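Local coordinates for structural protein ORF273 (Acidianus two-tailed virus, PDB 4ART) that serves as a structural protein of an archaeal virus, probably within the virion, and has a new fold that withstands heat and acid, at residues 29-34 / 137-142; 59-62 / 66-69; 71-76 / 84-89; 109-114 / 158-163. All coordinates share one frame; numbering follows the deposited sequence.

Interaction 1: residues 29-34 / 137-142; sequences EKLADI and LKYYIH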
loop_
_atom_site.group_PDB
_atom_site.type_symbol
_atom_site.label_atom_id
_atom_site.label_comp_id
_atom_site.label_asym_id
_atom_site.label_seq_id
_atom_site.Cartn_x
_atom_site.Cartn_y
_atom_site.Cartn_z
ATOM N N GLU A 29 -6.907 -6.078 25.969
ATOM C CA GLU A 29 -5.617 -6.498 26.524
ATOM C C GLU A 29 -5.382 -7.976 26.192
ATOM O O GLU A 29 -4.283 -8.338 25.783
ATOM C CB GLU A 29 -5.566 -6.253 28.044
ATOM C CG GLU A 29 -4.157 -6.221 28.632
ATOM C CD GLU A 29 -3.247 -5.081 28.211
ATOM O OE1 GLU A 29 -3.691 -3.910 28.244
ATOM O OE2 GLU A 29 -2.064 -5.358 27.906
ATOM N N LYS A 30 -6.433 -8.813 26.343
ATOM C CA LYS A 30 -6.423 -10.249 26.016
ATOM C C LYS A 30 -6.093 -10.472 24.545
ATOM O O LYS A 30 -5.272 -11.325 24.225
ATOM C CB LYS A 30 -7.762 -10.905 26.378
ATOM C CG LYS A 30 -7.927 -11.089 27.884
ATOM C CD LYS A 30 -9.378 -11.414 28.264
ATOM C CE LYS A 30 -9.625 -11.397 29.757
ATOM N NZ LYS A 30 -10.990 -11.896 30.101
ATOM N N LEU A 31 -6.700 -9.684 23.663
ATOM C CA LEU A 31 -6.484 -9.784 22.221
ATOM C C LEU A 31 -5.043 -9.465 21.830
ATOM O O LEU A 31 -4.493 -10.147 20.974
ATOM C CB LEU A 31 -7.469 -8.869 21.449
ATOM C CG LEU A 31 -8.919 -9.367 21.347
ATOM C CD1 LEU A 31 -9.835 -8.230 20.903
ATOM C CD2 LEU A 31 -9.039 -10.581 20.390
ATOM N N ALA A 32 -4.443 -8.423 22.444
ATOM C CA ALA A 32 -3.063 -8.015 22.174
ATOM C C ALA A 32 -2.067 -9.110 22.603
ATOM O O ALA A 32 -1.139 -9.392 21.860
ATOM C CB ALA A 32 -2.760 -6.707 22.866
ATOM N N ASP A 33 -2.301 -9.774 23.765
ATOM C CA ASP A 33 -1.457 -10.893 24.199
ATOM C C ASP A 33 -1.601 -12.109 23.255
ATOM O O ASP A 33 -0.603 -12.786 22.985
ATOM C CB ASP A 33 -1.719 -11.260 25.655
ATOM C CG ASP A 33 -1.317 -10.161 26.634
ATOM O OD1 ASP A 33 -0.494 -9.281 26.250
ATOM O OD2 ASP A 33 -1.832 -10.164 27.776
ATOM N N ILE A 34 -2.826 -12.352 22.721
ATOM C CA ILE A 34 -3.074 -13.427 21.743
ATOM C C ILE A 34 -2.214 -13.160 20.484
ATOM O O ILE A 34 -1.517 -14.057 20.022
ATOM C CB ILE A 34 -4.597 -13.620 21.428
ATOM C CG1 ILE A 34 -5.350 -14.245 22.648
ATOM C CG2 ILE A 34 -4.816 -14.469 20.149
ATOM C CD1 ILE A 34 -6.885 -13.959 22.664
ATOM N N LEU A 137 -17.758 -10.215 13.614
ATOM C CA LEU A 137 -16.472 -9.556 13.716
ATOM C C LEU A 137 -16.638 -8.254 14.500
ATOM O O LEU A 137 -17.454 -7.408 14.135
ATOM C CB LEU A 137 -16.018 -9.275 12.291
ATOM C CG LEU A 137 -14.590 -8.910 12.050
ATOM C CD1 LEU A 137 -13.644 -9.913 12.584
ATOM C CD2 LEU A 137 -14.355 -8.874 10.627
ATOM N N LYS A 138 -15.892 -8.105 15.593
ATOM C CA LYS A 138 -15.982 -6.890 16.411
ATOM C C LYS A 138 -14.742 -6.007 16.221
ATOM O O LYS A 138 -14.858 -4.780 16.200
ATOM C CB LYS A 138 -16.166 -7.251 17.887
ATOM C CG LYS A 138 -16.519 -6.060 18.791
ATOM C CD LYS A 138 -16.771 -6.504 20.212
ATOM C CE LYS A 138 -16.976 -5.369 21.180
ATOM N NZ LYS A 138 -18.373 -4.860 21.137
ATOM N N TYR A 139 -13.558 -6.627 16.074
ATOM C CA TYR A 139 -12.307 -5.887 16.009
ATOM C C TYR A 139 -11.462 -6.069 14.793
ATOM O O TYR A 139 -11.396 -7.150 14.206
ATOM C CB TYR A 139 -11.443 -6.203 17.242
ATOM C CG TYR A 139 -12.055 -5.782 18.566
ATOM C CD1 TYR A 139 -11.957 -4.473 19.013
ATOM C CD2 TYR A 139 -12.664 -6.716 19.403
ATOM C CE1 TYR A 139 -12.478 -4.091 20.252
ATOM C CE2 TYR A 139 -13.200 -6.346 20.640
ATOM C CZ TYR A 139 -13.109 -5.028 21.060
ATOM O OH TYR A 139 -13.636 -4.624 22.271
ATOM N N TYR A 140 -10.789 -4.978 14.427
ATOM C CA TYR A 140 -9.781 -4.975 13.395
ATOM C C TYR A 140 -8.460 -4.707 14.118
ATOM O O TYR A 140 -8.346 -3.734 14.863
ATOM C CB TYR A 140 -10.043 -3.933 12.280
ATOM C CG TYR A 140 -8.815 -3.756 11.399
ATOM C CD1 TYR A 140 -8.532 -4.648 10.380
ATOM C CD2 TYR A 140 -7.877 -2.759 11.666
ATOM C CE1 TYR A 140 -7.362 -4.532 9.621
ATOM C CE2 TYR A 140 -6.698 -2.649 10.937
ATOM C CZ TYR A 140 -6.449 -3.524 9.903
ATOM O OH TYR A 140 -5.296 -3.331 9.177
ATOM N N ILE A 141 -7.475 -5.590 13.916
ATOM C CA ILE A 141 -6.179 -5.456 14.604
ATOM C C ILE A 141 -5.049 -5.273 13.598
ATOM O O ILE A 141 -4.903 -6.057 12.667
ATOM C CB ILE A 141 -5.909 -6.648 15.579
ATOM C CG1 ILE A 141 -7.073 -6.835 16.567
ATOM C CG2 ILE A 141 -4.573 -6.491 16.293
ATOM C CD1 ILE A 141 -6.933 -8.052 17.541
ATOM N N HIS A 142 -4.255 -4.235 13.805
ATOM C CA HIS A 142 -3.088 -3.967 12.991
ATOM C C HIS A 142 -1.872 -4.144 13.858
ATOM O O HIS A 142 -1.718 -3.414 14.839
ATOM C CB HIS A 142 -3.138 -2.556 12.381
ATOM C CG HIS A 142 -2.033 -2.299 11.374
ATOM N ND1 HIS A 142 -1.643 -1.024 11.066
ATOM C CD2 HIS A 142 -1.312 -3.161 10.595
ATOM C CE1 HIS A 142 -0.681 -1.133 10.153
ATOM N NE2 HIS A 142 -0.439 -2.392 9.838
#

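Interaction 2: residues 59-62 / 66-69; sequences YYIL and KIYP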
loop_
_atom_site.group_PDB
_atom_site.type_symbol
_atom_site.label_atom_id
_atom_site.label_comp_id
_atom_site.label_asym_id
_atom_site.label_seq_id
_atom_site.Cartn_x
_atom_site.Cartn_y
_atom_site.Cartn_z
ATOM N N TYR A 59 -4.540 -13.002 10.063
ATOM C CA TYR A 59 -5.068 -13.976 11.007
ATOM C C TYR A 59 -6.487 -13.673 11.403
ATOM O O TYR A 59 -6.924 -12.526 11.338
ATOM C CB TYR A 59 -4.270 -13.963 12.318
ATOM C CG TYR A 59 -2.797 -14.240 12.204
ATOM C CD1 TYR A 59 -2.299 -15.532 12.352
ATOM C CD2 TYR A 59 -1.881 -13.198 12.082
ATOM C CE1 TYR A 59 -0.935 -15.788 12.289
ATOM C CE2 TYR A 59 -0.515 -13.444 12.013
ATOM C CZ TYR A 59 -0.051 -14.737 12.133
ATOM O OH TYR A 59 1.287 -14.964 12.095
ATOM N N TYR A 60 -7.179 -14.700 11.913
ATOM C CA TYR A 60 -8.472 -14.516 12.544
ATOM C C TYR A 60 -8.344 -14.918 14.016
ATOM O O TYR A 60 -7.657 -15.886 14.340
ATOM C CB TYR A 60 -9.556 -15.378 11.905
ATOM C CG TYR A 60 -9.841 -15.110 10.439
ATOM C CD1 TYR A 60 -10.115 -13.824 9.984
ATOM C CD2 TYR A 60 -9.975 -16.157 9.535
ATOM C CE1 TYR A 60 -10.438 -13.584 8.643
ATOM C CE2 TYR A 60 -10.312 -15.931 8.204
ATOM C CZ TYR A 60 -10.522 -14.640 7.755
ATOM O OH TYR A 60 -10.832 -14.429 6.430
ATOM N N ILE A 61 -9.006 -14.184 14.894
ATOM C CA ILE A 61 -9.098 -14.534 16.298
ATOM C C ILE A 61 -10.551 -14.904 16.488
ATOM O O ILE A 61 -11.452 -14.144 16.102
ATOM C CB ILE A 61 -8.587 -13.477 17.330
ATOM C CG1 ILE A 61 -7.135 -13.060 17.018
ATOM C CG2 ILE A 61 -8.690 -14.018 18.773
ATOM C CD1 ILE A 61 -6.569 -11.921 17.884
ATOM N N LEU A 62 -10.767 -16.110 17.017
ATOM C CA LEU A 62 -12.088 -16.645 17.259
ATOM C C LEU A 62 -12.604 -16.151 18.590
ATOM O O LEU A 62 -11.845 -15.585 19.395
ATOM C CB LEU A 62 -12.110 -18.189 17.146
ATOM C CG LEU A 62 -11.892 -18.794 15.744
ATOM C CD1 LEU A 62 -12.336 -20.237 15.693
ATOM C CD2 LEU A 62 -12.353 -17.903 14.596
ATOM N N LYS A 66 -8.849 -18.416 20.146
ATOM C CA LYS A 66 -7.905 -19.122 19.267
ATOM C C LYS A 66 -7.521 -18.272 18.083
ATOM O O LYS A 66 -8.354 -17.519 17.572
ATOM C CB LYS A 66 -8.428 -20.507 18.831
ATOM C CG LYS A 66 -8.086 -21.612 19.821
ATOM C CD LYS A 66 -6.955 -22.494 19.286
ATOM C CE LYS A 66 -7.347 -23.930 19.324
ATOM N NZ LYS A 66 -6.365 -24.804 18.616
ATOM N N ILE A 67 -6.246 -18.340 17.684
ATOM C CA ILE A 67 -5.737 -17.569 16.550
ATOM C C ILE A 67 -5.315 -18.492 15.391
ATOM O O ILE A 67 -4.612 -19.476 15.614
ATOM C CB ILE A 67 -4.647 -16.531 16.975
ATOM C CG1 ILE A 67 -4.299 -15.536 15.815
ATOM C CG2 ILE A 67 -3.405 -17.210 17.581
ATOM C CD1 ILE A 67 -3.571 -14.217 16.221
ATOM N N TYR A 68 -5.766 -18.189 14.171
ATOM C CA TYR A 68 -5.407 -18.987 12.996
ATOM C C TYR A 68 -5.006 -18.111 11.813
ATOM O O TYR A 68 -5.672 -17.097 11.594
ATOM C CB TYR A 68 -6.590 -19.849 12.529
ATOM C CG TYR A 68 -7.132 -20.807 13.551
ATOM C CD1 TYR A 68 -6.619 -22.096 13.664
ATOM C CD2 TYR A 68 -8.234 -20.472 14.328
ATOM C CE1 TYR A 68 -7.144 -23.006 14.573
ATOM C CE2 TYR A 68 -8.773 -21.377 15.240
ATOM C CZ TYR A 68 -8.221 -22.642 15.359
ATOM O OH TYR A 68 -8.723 -23.546 16.264
ATOM N N PRO A 69 -4.024 -18.543 10.963
ATOM C CA PRO A 69 -3.739 -17.794 9.724
ATOM C C PRO A 69 -5.015 -17.786 8.870
ATOM O O PRO A 69 -5.654 -18.824 8.739
ATOM C CB PRO A 69 -2.628 -18.632 9.072
ATOM C CG PRO A 69 -1.992 -19.364 10.215
ATOM C CD PRO A 69 -3.157 -19.735 11.065
#

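Interaction 3: residues 71-76 / 84-89; sequences SDYDIE and ANDIYA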
loop_
_atom_site.group_PDB
_atom_site.type_symbol
_atom_site.label_atom_id
_atom_site.label_comp_id
_atom_site.label_asym_id
_atom_site.label_seq_id
_atom_site.Cartn_x
_atom_site.Cartn_y
_atom_site.Cartn_z
ATOM N N SER A 71 -5.789 -17.385 5.597
ATOM C CA SER A 71 -5.788 -18.144 4.337
ATOM C C SER A 71 -6.218 -19.593 4.567
ATOM O O SER A 71 -7.090 -20.089 3.852
ATOM C CB SER A 71 -4.407 -18.102 3.678
ATOM O OG SER A 71 -3.413 -18.526 4.604
ATOM N N ASP A 72 -5.603 -20.256 5.571
ATOM C CA ASP A 72 -5.900 -21.642 5.947
ATOM C C ASP A 72 -7.347 -21.740 6.449
ATOM O O ASP A 72 -8.084 -22.617 6.001
ATOM C CB ASP A 72 -4.942 -22.134 7.069
ATOM C CG ASP A 72 -3.455 -22.224 6.741
ATOM O OD1 ASP A 72 -3.114 -22.391 5.546
ATOM O OD2 ASP A 72 -2.635 -22.193 7.692
ATOM N N TYR A 73 -7.753 -20.805 7.345
ATOM C CA TYR A 73 -9.076 -20.767 7.956
ATOM C C TYR A 73 -10.177 -20.669 6.909
ATOM O O TYR A 73 -11.185 -21.385 7.007
ATOM C CB TYR A 73 -9.174 -19.653 9.016
ATOM C CG TYR A 73 -10.358 -19.810 9.936
ATOM C CD1 TYR A 73 -11.615 -19.321 9.581
ATOM C CD2 TYR A 73 -10.234 -20.463 11.154
ATOM C CE1 TYR A 73 -12.712 -19.478 10.418
ATOM C CE2 TYR A 73 -11.323 -20.607 12.009
ATOM C CZ TYR A 73 -12.563 -20.119 11.629
ATOM O OH TYR A 73 -13.655 -20.309 12.431
ATOM N N ASP A 74 -9.959 -19.835 5.872
ATOM C CA ASP A 74 -10.880 -19.674 4.744
ATOM C C ASP A 74 -11.113 -20.984 4.007
ATOM O O ASP A 74 -12.233 -21.207 3.546
ATOM C CB ASP A 74 -10.398 -18.579 3.774
ATOM C CG ASP A 74 -10.516 -17.148 4.320
ATOM O OD1 ASP A 74 -11.344 -16.918 5.226
ATOM O OD2 ASP A 74 -9.788 -16.265 3.830
ATOM N N ILE A 75 -10.059 -21.849 3.885
ATOM C CA ILE A 75 -10.137 -23.168 3.234
ATOM C C ILE A 75 -10.977 -24.107 4.108
ATOM O O ILE A 75 -11.846 -24.805 3.587
ATOM C CB ILE A 75 -8.731 -23.758 2.899
ATOM C CG1 ILE A 75 -7.852 -22.808 2.026
ATOM C CG2 ILE A 75 -8.799 -25.186 2.336
ATOM C CD1 ILE A 75 -8.030 -22.675 0.469
ATOM N N GLU A 76 -10.747 -24.089 5.432
ATOM C CA GLU A 76 -11.508 -24.885 6.408
ATOM C C GLU A 76 -12.998 -24.498 6.422
ATOM O O GLU A 76 -13.845 -25.373 6.575
ATOM C CB GLU A 76 -10.887 -24.794 7.815
ATOM C CG GLU A 76 -9.481 -25.370 7.917
ATOM C CD GLU A 76 -9.364 -26.860 7.656
ATOM O OE1 GLU A 76 -9.503 -27.639 8.627
ATOM O OE2 GLU A 76 -9.144 -27.248 6.484
ATOM N N ALA A 84 -17.229 -19.184 9.542
ATOM C CA ALA A 84 -16.919 -17.763 9.417
ATOM C C ALA A 84 -17.645 -16.970 10.538
ATOM O O ALA A 84 -17.210 -15.877 10.892
ATOM C CB ALA A 84 -17.317 -17.250 8.019
ATOM N N ASN A 85 -18.688 -17.585 11.152
ATOM C CA ASN A 85 -19.473 -16.993 12.241
ATOM C C ASN A 85 -18.691 -16.899 13.541
ATOM O O ASN A 85 -18.989 -16.048 14.365
ATOM C CB ASN A 85 -20.794 -17.743 12.448
ATOM C CG ASN A 85 -21.667 -17.771 11.217
ATOM O OD1 ASN A 85 -21.843 -16.769 10.512
ATOM N ND2 ASN A 85 -22.221 -18.936 10.915
ATOM N N ASP A 86 -17.658 -17.730 13.688
ATOM C CA ASP A 86 -16.785 -17.767 14.869
ATOM C C ASP A 86 -15.701 -16.685 14.895
ATOM O O ASP A 86 -15.057 -16.499 15.923
ATOM C CB ASP A 86 -16.165 -19.175 14.996
ATOM C CG ASP A 86 -17.161 -20.276 15.313
ATOM O OD1 ASP A 86 -18.097 -20.025 16.115
ATOM O OD2 ASP A 86 -16.991 -21.391 14.794
ATOM N N ILE A 87 -15.468 -15.998 13.759
ATOM C CA ILE A 87 -14.453 -14.943 13.653
ATOM C C ILE A 87 -14.869 -13.729 14.480
ATOM O O ILE A 87 -15.939 -13.155 14.249
ATOM C CB ILE A 87 -14.135 -14.588 12.175
ATOM C CG1 ILE A 87 -13.593 -15.817 11.431
ATOM C CG2 ILE A 87 -13.142 -13.389 12.097
ATOM C CD1 ILE A 87 -13.665 -15.746 9.945
ATOM N N TYR A 88 -14.014 -13.341 15.432
ATOM C CA TYR A 88 -14.239 -12.227 16.353
ATOM C C TYR A 88 -13.353 -11.004 16.011
ATOM O O TYR A 88 -13.784 -9.855 16.171
ATOM C CB TYR A 88 -13.944 -12.711 17.776
ATOM C CG TYR A 88 -14.209 -11.710 18.875
ATOM C CD1 TYR A 88 -15.448 -11.088 18.992
ATOM C CD2 TYR A 88 -13.251 -11.446 19.852
ATOM C CE1 TYR A 88 -15.725 -10.220 20.050
ATOM C CE2 TYR A 88 -13.520 -10.578 20.919
ATOM C CZ TYR A 88 -14.759 -9.970 21.010
ATOM O OH TYR A 88 -15.035 -9.115 22.042
ATOM N N ALA A 89 -12.115 -11.260 15.561
ATOM C CA ALA A 89 -11.148 -10.223 15.201
ATOM C C ALA A 89 -10.347 -10.634 13.990
ATOM O O ALA A 89 -10.023 -11.819 13.823
ATOM C CB ALA A 89 -10.212 -9.926 16.375
HETATM O O HOH W 1 -14.775 -22.353 13.712
#

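Interaction 4: residues 109-114 / 158-163; sequences GLPSIS and NIYDID. With SO4 (sulfate ion), chain E.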
loop_
_atom_site.group_PDB
_atom_site.type_symbol
_atom_site.label_atom_id
_atom_site.label_comp_id
_atom_site.label_asym_id
_atom_site.label_seq_id
_atom_site.Cartn_x
_atom_site.Cartn_y
_atom_site.Cartn_z
ATOM N N GLY A 109 -1.914 3.562 10.933
ATOM C CA GLY A 109 -2.133 2.267 10.301
ATOM C C GLY A 109 -3.561 1.786 10.367
ATOM O O GLY A 109 -3.844 0.673 10.845
ATOM N N LEU A 110 -4.466 2.619 9.819
ATOM C CA LEU A 110 -5.878 2.321 9.768
ATOM C C LEU A 110 -6.128 1.156 8.848
ATOM O O LEU A 110 -5.448 0.999 7.843
ATOM C CB LEU A 110 -6.665 3.534 9.250
ATOM C CG LEU A 110 -7.045 4.569 10.308
ATOM C CD1 LEU A 110 -7.456 5.843 9.678
ATOM C CD2 LEU A 110 -8.171 4.081 11.170
ATOM N N PRO A 111 -7.140 0.348 9.150
ATOM C CA PRO A 111 -7.529 -0.696 8.199
ATOM C C PRO A 111 -7.923 -0.086 6.883
ATOM O O PRO A 111 -8.340 1.070 6.795
ATOM C CB PRO A 111 -8.790 -1.293 8.805
ATOM C CG PRO A 111 -9.237 -0.321 9.806
ATOM C CD PRO A 111 -8.061 0.418 10.298
ATOM N N SER A 112 -7.734 -0.884 5.858
ATOM C CA SER A 112 -8.124 -0.668 4.496
ATOM C C SER A 112 -9.631 -0.292 4.489
ATOM O O SER A 112 -10.416 -0.899 5.239
ATOM C CB SER A 112 -7.886 -1.976 3.745
ATOM O OG SER A 112 -9.042 -2.393 3.053
ATOM N N ILE A 113 -10.023 0.697 3.645
ATOM C CA ILE A 113 -11.414 1.150 3.504
ATOM C C ILE A 113 -12.281 -0.034 3.093
ATOM O O ILE A 113 -13.347 -0.264 3.678
ATOM C CB ILE A 113 -11.520 2.370 2.521
ATOM C CG1 ILE A 113 -11.165 3.666 3.254
ATOM C CG2 ILE A 113 -12.931 2.519 1.874
ATOM C CD1 ILE A 113 -12.169 4.145 4.379
ATOM N N SER A 114 -11.775 -0.815 2.126
ATOM C CA SER A 114 -12.430 -2.004 1.603
ATOM C C SER A 114 -12.821 -2.947 2.730
ATOM O O SER A 114 -13.952 -3.413 2.768
ATOM C CB SER A 114 -11.525 -2.725 0.600
ATOM O OG SER A 114 -11.226 -1.923 -0.527
ATOM N N ASN A 158 -2.308 -2.524 17.474
ATOM C CA ASN A 158 -3.374 -1.501 17.453
ATOM C C ASN A 158 -4.724 -2.165 17.255
ATOM O O ASN A 158 -4.944 -2.791 16.233
ATOM C CB ASN A 158 -3.125 -0.475 16.317
ATOM C CG ASN A 158 -1.941 0.415 16.601
ATOM O OD1 ASN A 158 -1.772 0.906 17.690
ATOM N ND2 ASN A 158 -0.915 0.360 15.783
ATOM N N ILE A 159 -5.631 -2.004 18.226
ATOM C CA ILE A 159 -6.958 -2.600 18.199
ATOM C C ILE A 159 -8.037 -1.561 17.939
ATOM O O ILE A 159 -8.243 -0.651 18.739
ATOM C CB ILE A 159 -7.199 -3.445 19.477
ATOM C CG1 ILE A 159 -6.091 -4.519 19.634
ATOM C CG2 ILE A 159 -8.566 -4.064 19.424
ATOM C CD1 ILE A 159 -5.984 -5.084 20.967
ATOM N N TYR A 160 -8.775 -1.743 16.840
ATOM C CA TYR A 160 -9.856 -0.832 16.438
ATOM C C TYR A 160 -11.175 -1.553 16.556
ATOM O O TYR A 160 -11.300 -2.687 16.110
ATOM C CB TYR A 160 -9.671 -0.403 14.959
ATOM C CG TYR A 160 -8.360 0.297 14.658
ATOM C CD1 TYR A 160 -7.214 -0.428 14.349
ATOM C CD2 TYR A 160 -8.256 1.690 14.723
ATOM C CE1 TYR A 160 -5.999 0.209 14.109
ATOM C CE2 TYR A 160 -7.055 2.337 14.463
ATOM C CZ TYR A 160 -5.926 1.594 14.171
ATOM O OH TYR A 160 -4.757 2.245 13.883
ATOM N N ASP A 161 -12.168 -0.869 17.081
ATOM C CA ASP A 161 -13.548 -1.342 17.164
ATOM C C ASP A 161 -14.132 -1.012 15.789
ATOM O O ASP A 161 -14.151 0.155 15.407
ATOM C CB ASP A 161 -14.319 -0.581 18.273
ATOM C CG ASP A 161 -15.777 -1.007 18.380
ATOM O OD1 ASP A 161 -16.614 -0.437 17.677
ATOM O OD2 ASP A 161 -16.062 -1.943 19.119
ATOM N N ILE A 162 -14.597 -2.023 15.051
ATOM C CA ILE A 162 -15.109 -1.854 13.686
ATOM C C ILE A 162 -16.313 -0.906 13.585
ATOM O O ILE A 162 -16.323 -0.061 12.702
ATOM C CB ILE A 162 -15.300 -3.240 12.959
ATOM C CG1 ILE A 162 -13.918 -3.946 12.786
ATOM C CG2 ILE A 162 -16.049 -3.084 11.606
ATOM C CD1 ILE A 162 -13.954 -5.363 12.398
ATOM N N ASP A 163 -17.300 -1.030 14.485
ATOM C CA ASP A 163 -18.493 -0.174 14.500
ATOM C C ASP A 163 -18.137 1.289 14.650
ATOM O O ASP A 163 -18.692 2.135 13.949
ATOM C CB ASP A 163 -19.424 -0.545 15.679
ATOM C CG ASP A 163 -20.100 -1.888 15.600
ATOM O OD1 ASP A 163 -20.185 -2.444 14.484
ATOM O OD2 ASP A 163 -20.602 -2.360 16.650
HETATM S S SO4 E . -7.465 -0.961 0.138
HETATM O O1 SO4 E . -8.596 -0.408 0.861
HETATM O O2 SO4 E . -6.510 -1.628 1.014
HETATM O O3 SO4 E . -7.968 -1.928 -0.839
HETATM O O4 SO4 E . -6.742 0.123 -0.541
HETATM O O HOH W 2 -2.263 1.112 13.512
#

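Interaction 1: residues 29-34 / 137-142
L31 of helix 29-34 reaches across to the strand with its side chain at about a right angle to that of Y139. CG of L31 lies anti to the carbonyl carbon (chi1 -75°), and from there the CD1 branch leads toward one side of the phenol ring. CD1 of L31 comes within 3.5 Å of CD2 of Y139 and within 3.9 Å of CE2, an oblique approach to that side of the ring. The aliphatic chain of K138 lies over one ring face, its CG 3.8 Å above the plane of Y139. Two residues farther along the strand, I141 also points at the helix. Its CD1 meets L31 at the root of the side chain, 4.0 Å from CB, so Y139 takes the end of the leucine and I141 its base. The contact is wholly apolar and buried. Y140 and H142 alternate to the other side of the strand, where they bond to E92 and D94 of strand 87-96. Helix 23-44 thus packs across one face of the mixed sheet: L31 also touches I159 of strand 154-161 and I61 of strand 58-62, while A32 leans on V249 and Y251 of strand 247-253.

Interaction 2: residues 59-62 / 66-69
Y60 and Y68 form the hydrogen-bonded pair at the middle of two antiparallel strands, with Y60 N giving its proton to Y68 O at 2.8 Å and Y68 N returning one to Y60 O at 3.0 Å. A third bond, L62 N to K66 O at 2.8 Å, is nearly straight (171°) and closes the ladder toward the turn. Between these rungs, I61 and I67 form a non-hydrogen-bonded pair whose side chains share a face of the sheet. I67 places CG1 anti to its backbone N (chi1 -170°), which carries CD1 over its partner to 3.8 Å from CG1 of I61; CG1 of I67 also rests 3.8 Å from CB of Y59. Y59 and P69 make the last pair, but their side chains diverge, and the tyrosine ring meets P69 obliquely, its CD1 3.7 Å from the proline N. Near the turn, the CD1 branch of L62 touches CE2 of the Y68 ring at 3.8 Å, the two side chains crossing at about a right angle. In the next shell, I61 is backed by I34 and V35 of helix 23-44, and its backbone bonds to strand 87-96. Y60 sends its hydroxyl to D74 of helix 70-78, and its ring meets Y73 at a steep angle. This is a beta hairpin at the edge of the mixed sheet, strand 67-69 being outermost within the chain, with P69 as the N-cap of the helix that follows.

Interaction 3: residues 71-76 / 84-89
Y73 of helix 70-78 lies along I87, where strand 87-96 starts with a classic beta bulge, Y88 and A89 both facing I61 of the neighbouring strand. The tight part of the contact is apolar. Y73 holds CG anti to the backbone N (chi1 -164°), which swings the ring off the helix toward the strand, and its CE1 comes within 3.9 Å of CD1 of I87. The two side chains slide past each other in opposite directions, with the isoleucine oblique to the ring. L62 packs against both residues and Y60 against I87, so the tyrosine packs on side chains from both strand 58-62 and strand 87-96. At its hydroxyl end the contact turns polar and looser. The exposed D86, in the 3-10 turn 84-86, offers only its CB, 3.8 Å from Y73 OH, and its carboxylate plane stands 78° from the ring plane. The hydroxyl bonds to the backbone O of S83, which as a carbonyl can only accept. A water spans the remaining distance, donating one proton to OD2 of D86 at 2.6 Å and the other to OH of Y73 at 2.7 Å.

Interaction 4: residues 109-114 / 158-163
Y160 presents its ring to the loop 109-111, which lies across one side of it: P111 over the face, with L110 and G109 O meeting it obliquely from that same side, G109 near the hydroxyl. With CG anti to the carbonyl carbon (chi1 -59°), the ring extends from strand 154-161 toward the loop. P111 lies over one face in a CH-pi contact, its CD 4.2 Å from the centroid of the Y160 ring and only 10° off the normal, so the methylene sits almost exactly over the ring centre. L110 starts away from the strand, but its CD2 branch bends back to 3.9 Å from CE2 of Y160, with the two side chains at about a right angle. The backbone of G109 brings its carbonyl O to 3.5 Å from OH of Y160. A water sits at the ring edge, in its plane, hydrogen-bonded to Y160 OH at 2.8 Å and also near G109 O, which takes a weak bond from H142 as well. P111 also packs on Y140, so the loop lies on the sheet face away from helix 23-44, which I159 meets. Beyond the proline, S112 is the N-cap of helix 113-123, its OG accepting from D115 N and donating to O1 of a sulfate ion at 3.0 Å. S114 N adds a weak bond to the same oxygen, and S114 packs on R215 of the second subunit. A sulfate at a serine-capped helix N terminus is a familiar way for a helix to hold an anion; this one probably comes from the crystallisation liquor.

From the N terminus, helix 23-44 supplies the first half of interaction 1, whose loop closes only at strand 139-146. Interactions 2 and 3 are nested inside that loop and follow in series: the hairpin 58-62/67-69 closes first, then helix 70-78 folds back on the start of strand 87-96. They adjoin each other through backbone bonds of I61 with Y88 and A89. Interaction 4 opens at 109-114, before interaction 1 has closed, and ends at 158-163, so the two cross; strands 139-146 and 154-161 pair between them. All four reach the same mixed sheet: interaction 1 joins it to helix 23-44, interaction 2 forms the edge hairpin, interaction 3 fixes helix 70-78 against the third strand, and interaction 4 anchors the loop leading into helix 113-123.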